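Local coordinates for L-amino acid deaminase (Proteus vulgaris, PDB 5HXW), which probably catalyses the FAD-dependent oxidative deamination of L-amino acids, as a membrane-bound flavoprotein of Proteus vulgaris, at residues G239-R244 / R356-L361; V64-G69 / G228-S233. All blocks are in the same frame, centred on the assembly; numbering follows the deposited sequence.

Contact 1: G239-R244 / R356-L361; sequences GGVWSR and RNMTAL. With FAD (flavin-adenine dinucleotide), chain G.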
loop_
_atom_site.group_PDB
_atom_site.type_symbol
_atom_site.label_atom_id
_atom_site.label_comp_id
_atom_site.label_asym_id
_atom_site.label_seq_id
_atom_site.Cartn_x
_atom_site.Cartn_y
_atom_site.Cartn_z
ATOM N N GLY A 239 -7.595 1.659 8.219
ATOM C CA GLY A 239 -6.658 1.343 9.293
ATOM C C GLY A 239 -5.537 0.387 8.934
ATOM O O GLY A 239 -4.876 -0.150 9.829
ATOM N N GLY A 240 -5.317 0.190 7.631
ATOM C CA GLY A 240 -4.272 -0.695 7.114
ATOM C C GLY A 240 -4.448 -2.131 7.569
ATOM O O GLY A 240 -5.477 -2.760 7.286
ATOM N N VAL A 241 -3.447 -2.630 8.295
ATOM C CA VAL A 241 -3.448 -4.004 8.820
ATOM C C VAL A 241 -4.431 -4.195 9.986
ATOM O O VAL A 241 -4.845 -5.320 10.276
ATOM C CB VAL A 241 -2.018 -4.514 9.181
ATOM C CG1 VAL A 241 -1.068 -4.347 8.001
ATOM C CG2 VAL A 241 -1.445 -3.838 10.423
ATOM N N TRP A 242 -4.814 -3.086 10.620
ATOM C CA TRP A 242 -5.691 -3.081 11.794
ATOM C C TRP A 242 -7.184 -3.037 11.458
ATOM O O TRP A 242 -8.023 -3.117 12.362
ATOM C CB TRP A 242 -5.340 -1.902 12.702
ATOM C CG TRP A 242 -3.901 -1.862 13.101
ATOM C CD1 TRP A 242 -2.888 -1.225 12.445
ATOM C CD2 TRP A 242 -3.311 -2.485 14.248
ATOM N NE1 TRP A 242 -1.703 -1.413 13.111
ATOM C CE2 TRP A 242 -1.931 -2.181 14.221
ATOM C CE3 TRP A 242 -3.815 -3.268 15.301
ATOM C CZ2 TRP A 242 -1.041 -2.637 15.209
ATOM C CZ3 TRP A 242 -2.933 -3.721 16.282
ATOM C CH2 TRP A 242 -1.560 -3.406 16.224
ATOM N N SER A 243 -7.509 -2.916 10.170
ATOM C CA SER A 243 -8.898 -2.765 9.717
ATOM C C SER A 243 -9.813 -3.938 10.090
ATOM O O SER A 243 -10.968 -3.719 10.477
ATOM C CB SER A 243 -8.951 -2.499 8.213
ATOM O OG SER A 243 -8.356 -1.254 7.895
ATOM N N ARG A 244 -9.294 -5.162 9.981
ATOM C CA ARG A 244 -10.011 -6.367 10.412
ATOM C C ARG A 244 -10.411 -6.290 11.892
ATOM O O ARG A 244 -11.578 -6.529 12.238
ATOM C CB ARG A 244 -9.183 -7.637 10.149
ATOM C CG ARG A 244 -9.750 -8.855 10.855
ATOM C CD ARG A 244 -9.026 -10.159 10.593
ATOM N NE ARG A 244 -9.588 -11.196 11.464
ATOM C CZ ARG A 244 -10.697 -11.899 11.219
ATOM N NH1 ARG A 244 -11.401 -11.711 10.107
ATOM N NH2 ARG A 244 -11.104 -12.804 12.100
ATOM N N ARG A 356 -0.027 -0.385 20.128
ATOM C CA ARG A 356 0.012 0.860 19.339
ATOM C C ARG A 356 1.110 0.895 18.268
ATOM O O ARG A 356 0.828 1.145 17.096
ATOM C CB ARG A 356 0.100 2.094 20.255
ATOM C CG ARG A 356 0.122 3.426 19.516
ATOM C CD ARG A 356 0.334 4.600 20.455
ATOM N NE ARG A 356 -0.931 5.106 20.991
ATOM C CZ ARG A 356 -1.426 4.809 22.189
ATOM N NH1 ARG A 356 -0.776 3.998 23.020
ATOM N NH2 ARG A 356 -2.582 5.328 22.563
ATOM N N ASN A 357 2.344 0.629 18.684
ATOM C CA ASN A 357 3.500 0.690 17.796
ATOM C C ASN A 357 4.037 -0.701 17.492
ATOM O O ASN A 357 4.366 -1.463 18.405
ATOM C CB ASN A 357 4.587 1.595 18.395
ATOM C CG ASN A 357 4.056 2.967 18.785
ATOM O OD1 ASN A 357 3.388 3.637 18.001
ATOM N ND2 ASN A 357 4.352 3.389 20.005
ATOM N N MET A 358 4.092 -1.029 16.201
ATOM C CA MET A 358 4.623 -2.310 15.729
ATOM C C MET A 358 6.129 -2.344 15.967
ATOM O O MET A 358 6.813 -1.331 15.784
ATOM C CB MET A 358 4.310 -2.537 14.247
ATOM C CG MET A 358 2.834 -2.429 13.880
ATOM S SD MET A 358 2.419 -2.961 12.205
ATOM C CE MET A 358 3.372 -1.827 11.194
ATOM N N THR A 359 6.625 -3.502 16.395
ATOM C CA THR A 359 8.029 -3.661 16.789
ATOM C C THR A 359 8.756 -4.715 15.942
ATOM O O THR A 359 9.827 -5.200 16.325
ATOM C CB THR A 359 8.170 -3.994 18.299
ATOM O OG1 THR A 359 7.430 -5.180 18.605
ATOM C CG2 THR A 359 7.676 -2.844 19.179
ATOM N N ALA A 360 8.177 -5.048 14.787
ATOM C CA ALA A 360 8.727 -6.061 13.880
ATOM C C ALA A 360 10.070 -5.633 13.278
ATOM O O ALA A 360 10.211 -4.508 12.794
ATOM C CB ALA A 360 7.726 -6.386 12.784
ATOM N N LEU A 361 11.045 -6.536 13.326
ATOM C CA LEU A 361 12.400 -6.259 12.844
ATOM C C LEU A 361 12.685 -6.865 11.463
ATOM O O LEU A 361 12.189 -7.951 11.155
ATOM C CB LEU A 361 13.448 -6.751 13.855
ATOM C CG LEU A 361 13.558 -6.083 15.232
ATOM C CD1 LEU A 361 14.515 -6.871 16.111
ATOM C CD2 LEU A 361 13.988 -4.622 15.142
HETATM P PA FAD G . -1.325 2.315 6.339
HETATM O O1A FAD G . -0.697 1.317 7.279
HETATM O O2A FAD G . -0.428 3.171 5.498
HETATM O O5B FAD G . -2.288 3.279 7.184
HETATM C C5B FAD G . -3.140 2.764 8.197
HETATM C C4B FAD G . -3.053 3.691 9.392
HETATM O O4B FAD G . -4.212 3.543 10.207
HETATM C C3B FAD G . -1.852 3.368 10.266
HETATM O O3B FAD G . -1.050 4.550 10.336
HETATM C C2B FAD G . -2.445 3.000 11.618
HETATM O O2B FAD G . -1.681 3.511 12.710
HETATM C C1B FAD G . -3.819 3.640 11.573
HETATM N N9A FAD G . -4.839 2.983 12.423
HETATM C C8A FAD G . -5.166 1.675 12.420
HETATM N N7A FAD G . -6.152 1.414 13.309
HETATM C C5A FAD G . -6.469 2.578 13.901
HETATM C C6A FAD G . -7.432 3.017 14.938
HETATM N N6A FAD G . -8.258 2.117 15.513
HETATM N N1A FAD G . -7.460 4.333 15.274
HETATM C C2A FAD G . -6.641 5.235 14.692
HETATM N N3A FAD G . -5.737 4.905 13.742
HETATM C C4A FAD G . -5.609 3.618 13.310
HETATM N N1 FAD G . 2.537 -0.255 -2.750
HETATM C C2 FAD G . 2.845 0.161 -4.003
HETATM O O2 FAD G . 1.964 0.759 -4.654
HETATM N N3 FAD G . 4.055 -0.060 -4.557
HETATM C C4 FAD G . 5.044 -0.703 -3.902
HETATM O O4 FAD G . 6.159 -0.884 -4.447
HETATM C C4X FAD G . 4.782 -1.186 -2.515
HETATM N N5 FAD G . 5.711 -1.842 -1.777
HETATM C C5X FAD G . 5.441 -2.283 -0.516
HETATM C C6 FAD G . 6.418 -2.956 0.227
HETATM C C7 FAD G . 6.151 -3.395 1.526
HETATM C C7M FAD G . 7.228 -4.118 2.297
HETATM C C8 FAD G . 4.802 -3.140 2.123
HETATM C C8M FAD G . 4.421 -3.570 3.512
HETATM C C9 FAD G . 3.837 -2.474 1.384
HETATM C C9A FAD G . 4.097 -2.033 0.089
HETATM N N10 FAD G . 3.110 -1.337 -0.656
HETATM C C10 FAD G . 3.427 -0.914 -1.968
HETATM C "C1'" FAD G . 1.768 -1.117 -0.100
HETATM C "C2'" FAD G . 1.444 0.213 0.541
HETATM O "O2'" FAD G . 2.418 0.515 1.541
HETATM C "C3'" FAD G . 0.083 0.049 1.215
HETATM O "O3'" FAD G . -0.834 -0.714 0.400
HETATM C "C4'" FAD G . -0.538 1.390 1.596
HETATM O "O4'" FAD G . 0.339 2.143 2.457
HETATM C "C5'" FAD G . -1.857 1.140 2.305
HETATM O "O5'" FAD G . -2.252 2.341 2.944
HETATM P P FAD G . -3.212 2.308 4.221
HETATM O O1P FAD G . -3.472 3.745 4.573
HETATM O O2P FAD G . -4.378 1.407 3.918
HETATM O O3P FAD G . -2.352 1.559 5.362
#
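Trp242 and Met358 meet at the rim of the indole, while the same tryptophan rests beside the adenine of FAD. Its CB lies against the imidazole part of the adenine, 3.5 Å from FAD N7A. With CG anti to the carbonyl carbon (chi1 -55°), the indole runs past the cofactor toward residues 356-361. CG and CD1 stay close to the adenine, Trp242 CD1 being 3.7 Å from FAD C8A, an oblique approach. NE1, the ring's polar atom, is hydrogen-bonded to Glu74. Farther out on the benzene ring, CZ2 comes to 4.1 Å from Met358 CG, which sits at the ring edge and close to its plane.

Met358 comes from the other direction, so that the two side chains pass each other. Its sulfur stands obliquely to the indole, SD being 5.4 Å from the centroid of the five-membered ring of Trp242 and 63° off the ring normal, a Met-aromatic contact. The same SD touches Val241 CG2 at 4.3 Å. Ala393 and Ala395 of strand 386-396 lie against Met358 and Val241, respectively. The turn carrying Trp242 also follows the cofactor with its backbone, and Gly240 N lies 3.4 Å from FAD C5B.

Residues 356-361 belong to the loop between helices 351-354 and 364-377, so the contact joins that loop to the turn that leads into helix 243-248. Across the segments the chemistry is apolar and sulfur-aromatic, which implies van der Waals packing beside the adenosine half of FAD, while the N-H bond to Glu74 satisfies the indole's polar atom and limits its rotation.

Contact 2: V64-G69 / G228-S233; sequences VIVEKG and GAIKTS. With FAD (flavin-adenine dinucleotide), chain G.
Ile230 carries CG1 anti to the carbonyl carbon (chi1 -50°) and extends onward at chi2 (158°), which sends CD1 to both Val64 and Val66. Val64, with CG1 anti to the backbone N (chi1 169°), meets it tip to tip, CG1 lying 4.2 Å from Ile230 CD1. Val66 slides past the isoleucine, and its CG1 is 3.9 Å from the same Ile230 CD1. One methyl thus bridges two residues on the same side of strand 63-66, tying the Rossmann-type sheet to strand 228-231, an outer strand of the three-stranded antiparallel sheet. Val41 of neighbouring strand 40-43 also packs on Ile230.

Just past the valines, Glu67 grips the FAD ribose in a fork: FAD O3B donates to Glu67 OE1 (2.9 Å) and FAD O2B to Glu67 OE2 (2.7 Å). OE2 also accepts Gly69 N through its anti lone pair, and OE1 is bonded to Ala45 N, which together fix the carboxylate's orientation. Lys68 NZ, salt-bridged to Glu74, donates to FAD O2B (3.1 Å), so this hydroxyl both gives and receives. An acidic residue after the second strand is the usual ribose anchor of Rossmann-type FAD folds; here the apolar contact joins the strand leading to it to the three-stranded sheet.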
loop_
_atom_site.group_PDB
_atom_site.type_symbol
_atom_site.label_atom_id
_atom_site.label_comp_id
_atom_site.label_asym_id
_atom_site.label_seq_id
_atom_site.Cartn_x
_atom_site.Cartn_y
_atom_site.Cartn_z
ATOM N N VAL A 64 -12.246 14.826 9.370
ATOM C CA VAL A 64 -11.336 14.646 10.498
ATOM C C VAL A 64 -10.734 13.247 10.385
ATOM O O VAL A 64 -11.464 12.258 10.283
ATOM C CB VAL A 64 -12.044 14.849 11.867
ATOM C CG1 VAL A 64 -11.162 14.399 13.029
ATOM C CG2 VAL A 64 -12.443 16.304 12.065
ATOM N N ILE A 65 -9.403 13.184 10.370
ATOM C CA ILE A 65 -8.674 11.919 10.442
ATOM C C ILE A 65 -8.197 11.705 11.877
ATOM O O ILE A 65 -7.578 12.595 12.470
ATOM C CB ILE A 65 -7.468 11.864 9.467
ATOM C CG1 ILE A 65 -7.916 12.093 8.015
ATOM C CG2 ILE A 65 -6.731 10.534 9.597
ATOM C CD1 ILE A 65 -6.782 12.186 7.008
ATOM N N VAL A 66 -8.513 10.536 12.431
ATOM C CA VAL A 66 -7.919 10.090 13.695
ATOM C C VAL A 66 -6.838 9.044 13.418
ATOM O O VAL A 66 -7.016 8.158 12.574
ATOM C CB VAL A 66 -8.961 9.593 14.742
ATOM C CG1 VAL A 66 -9.790 10.761 15.267
ATOM C CG2 VAL A 66 -9.862 8.489 14.191
ATOM N N GLU A 67 -5.716 9.178 14.122
ATOM C CA GLU A 67 -4.545 8.331 13.925
ATOM C C GLU A 67 -3.971 7.925 15.274
ATOM O O GLU A 67 -3.677 8.782 16.115
ATOM C CB GLU A 67 -3.498 9.070 13.076
ATOM C CG GLU A 67 -2.102 8.446 13.003
ATOM C CD GLU A 67 -2.083 7.036 12.434
ATOM O OE1 GLU A 67 -2.544 6.829 11.287
ATOM O OE2 GLU A 67 -1.595 6.132 13.144
ATOM N N LYS A 68 -3.811 6.616 15.462
ATOM C CA LYS A 68 -3.342 6.040 16.727
ATOM C C LYS A 68 -1.871 6.325 17.021
ATOM O O LYS A 68 -1.471 6.360 18.186
ATOM C CB LYS A 68 -3.627 4.532 16.794
ATOM C CG LYS A 68 -2.930 3.668 15.754
ATOM C CD LYS A 68 -2.911 2.213 16.195
ATOM C CE LYS A 68 -2.418 1.283 15.103
ATOM N NZ LYS A 68 -0.946 1.375 14.905
ATOM N N GLY A 69 -1.081 6.514 15.963
ATOM C CA GLY A 69 0.342 6.819 16.081
ATOM C C GLY A 69 0.668 8.143 15.425
ATOM O O GLY A 69 -0.044 9.135 15.621
ATOM N N GLY A 228 -11.603 11.149 23.455
ATOM C CA GLY A 228 -13.028 11.470 23.567
ATOM C C GLY A 228 -13.836 11.079 22.342
ATOM O O GLY A 228 -13.344 10.365 21.464
ATOM N N ALA A 229 -15.079 11.554 22.283
ATOM C CA ALA A 229 -15.994 11.214 21.191
ATOM C C ALA A 229 -16.191 12.357 20.197
ATOM O O ALA A 229 -16.261 13.530 20.582
ATOM C CB ALA A 229 -17.333 10.751 21.746
ATOM N N ILE A 230 -16.267 11.995 18.916
ATOM C CA ILE A 230 -16.592 12.931 17.837
ATOM C C ILE A 230 -17.931 12.516 17.225
ATOM O O ILE A 230 -18.072 11.390 16.736
ATOM C CB ILE A 230 -15.500 12.979 16.733
ATOM C CG1 ILE A 230 -14.097 13.176 17.332
ATOM C CG2 ILE A 230 -15.815 14.079 15.720
ATOM C CD1 ILE A 230 -12.954 12.731 16.434
ATOM N N LYS A 231 -18.902 13.429 17.258
ATOM C CA LYS A 231 -20.223 13.195 16.667
ATOM C C LYS A 231 -20.138 13.201 15.142
ATOM O O LYS A 231 -19.659 14.167 14.542
ATOM C CB LYS A 231 -21.245 14.227 17.162
ATOM N N THR A 232 -20.579 12.098 14.535
ATOM C CA THR A 232 -20.576 11.919 13.079
ATOM C C THR A 232 -21.547 10.815 12.661
ATOM O O THR A 232 -21.848 9.916 13.450
ATOM C CB THR A 232 -19.155 11.619 12.526
ATOM O OG1 THR A 232 -19.178 11.640 11.094
ATOM C CG2 THR A 232 -18.620 10.260 13.015
ATOM N N SER A 233 -22.034 10.893 11.425
ATOM C CA SER A 233 -22.855 9.824 10.853
ATOM C C SER A 233 -22.147 9.084 9.711
ATOM O O SER A 233 -22.671 8.096 9.184
ATOM C CB SER A 233 -24.228 10.358 10.414
ATOM O OG SER A 233 -24.129 11.189 9.269
HETATM P PA FAD G . -1.325 2.315 6.339
HETATM O O1A FAD G . -0.697 1.317 7.279
HETATM O O2A FAD G . -0.428 3.171 5.498
HETATM O O5B FAD G . -2.288 3.279 7.184
HETATM C C5B FAD G . -3.140 2.764 8.197
HETATM C C4B FAD G . -3.053 3.691 9.392
HETATM O O4B FAD G . -4.212 3.543 10.207
HETATM C C3B FAD G . -1.852 3.368 10.266
HETATM O O3B FAD G . -1.050 4.550 10.336
HETATM C C2B FAD G . -2.445 3.000 11.618
HETATM O O2B FAD G . -1.681 3.511 12.710
HETATM C C1B FAD G . -3.819 3.640 11.573
HETATM N N9A FAD G . -4.839 2.983 12.423
HETATM C C8A FAD G . -5.166 1.675 12.420
HETATM N N7A FAD G . -6.152 1.414 13.309
HETATM C C5A FAD G . -6.469 2.578 13.901
HETATM C C6A FAD G . -7.432 3.017 14.938
HETATM N N6A FAD G . -8.258 2.117 15.513
HETATM N N1A FAD G . -7.460 4.333 15.274
HETATM C C2A FAD G . -6.641 5.235 14.692
HETATM N N3A FAD G . -5.737 4.905 13.742
HETATM C C4A FAD G . -5.609 3.618 13.310
HETATM N N1 FAD G . 2.537 -0.255 -2.750
HETATM C C2 FAD G . 2.845 0.161 -4.003
HETATM O O2 FAD G . 1.964 0.759 -4.654
HETATM N N3 FAD G . 4.055 -0.060 -4.557
HETATM C C4 FAD G . 5.044 -0.703 -3.902
HETATM O O4 FAD G . 6.159 -0.884 -4.447
HETATM C C4X FAD G . 4.782 -1.186 -2.515
HETATM N N5 FAD G . 5.711 -1.842 -1.777
HETATM C C5X FAD G . 5.441 -2.283 -0.516
HETATM C C6 FAD G . 6.418 -2.956 0.227
HETATM C C7 FAD G . 6.151 -3.395 1.526
HETATM C C7M FAD G . 7.228 -4.118 2.297
HETATM C C8 FAD G . 4.802 -3.140 2.123
HETATM C C8M FAD G . 4.421 -3.570 3.512
HETATM C C9 FAD G . 3.837 -2.474 1.384
HETATM C C9A FAD G . 4.097 -2.033 0.089
HETATM N N10 FAD G . 3.110 -1.337 -0.656
HETATM C C10 FAD G . 3.427 -0.914 -1.968
HETATM C "C1'" FAD G . 1.768 -1.117 -0.100
HETATM C "C2'" FAD G . 1.444 0.213 0.541
HETATM O "O2'" FAD G . 2.418 0.515 1.541
HETATM C "C3'" FAD G . 0.083 0.049 1.215
HETATM O "O3'" FAD G . -0.834 -0.714 0.400
HETATM C "C4'" FAD G . -0.538 1.390 1.596
HETATM O "O4'" FAD G . 0.339 2.143 2.457
HETATM C "C5'" FAD G . -1.857 1.140 2.305
HETATM O "O5'" FAD G . -2.252 2.341 2.944
HETATM P P FAD G . -3.212 2.308 4.221
HETATM O O1P FAD G . -3.472 3.745 4.573
HETATM O O2P FAD G . -4.378 1.407 3.918
HETATM O O3P FAD G . -2.352 1.559 5.362
#

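Contacts 1 and 2, with centres 18 Å apart, serve the adenosine half of the same FAD. Contact 2 supplies the ribose anchors, and contact 1 packs an indole beside the adenine. They touch through Lys68: its NZ lies 2.8 Å from Arg356 O, probably hydrogen-bonded, and packs 3.4 Å from Trp242 NE1. Glu74 joins them further, pairing with the lysine and accepting the indole N-H. Contact 2 is far from the flavin, Glu67 OE1 lying 17.7 Å from FAD N5; contact 1 comes closer to its dimethylbenzene end, Val241 CG1 being 7.1 Å from FAD C8M. Both contacts touch the cofactor's adenosine half, consistent with a part in holding it.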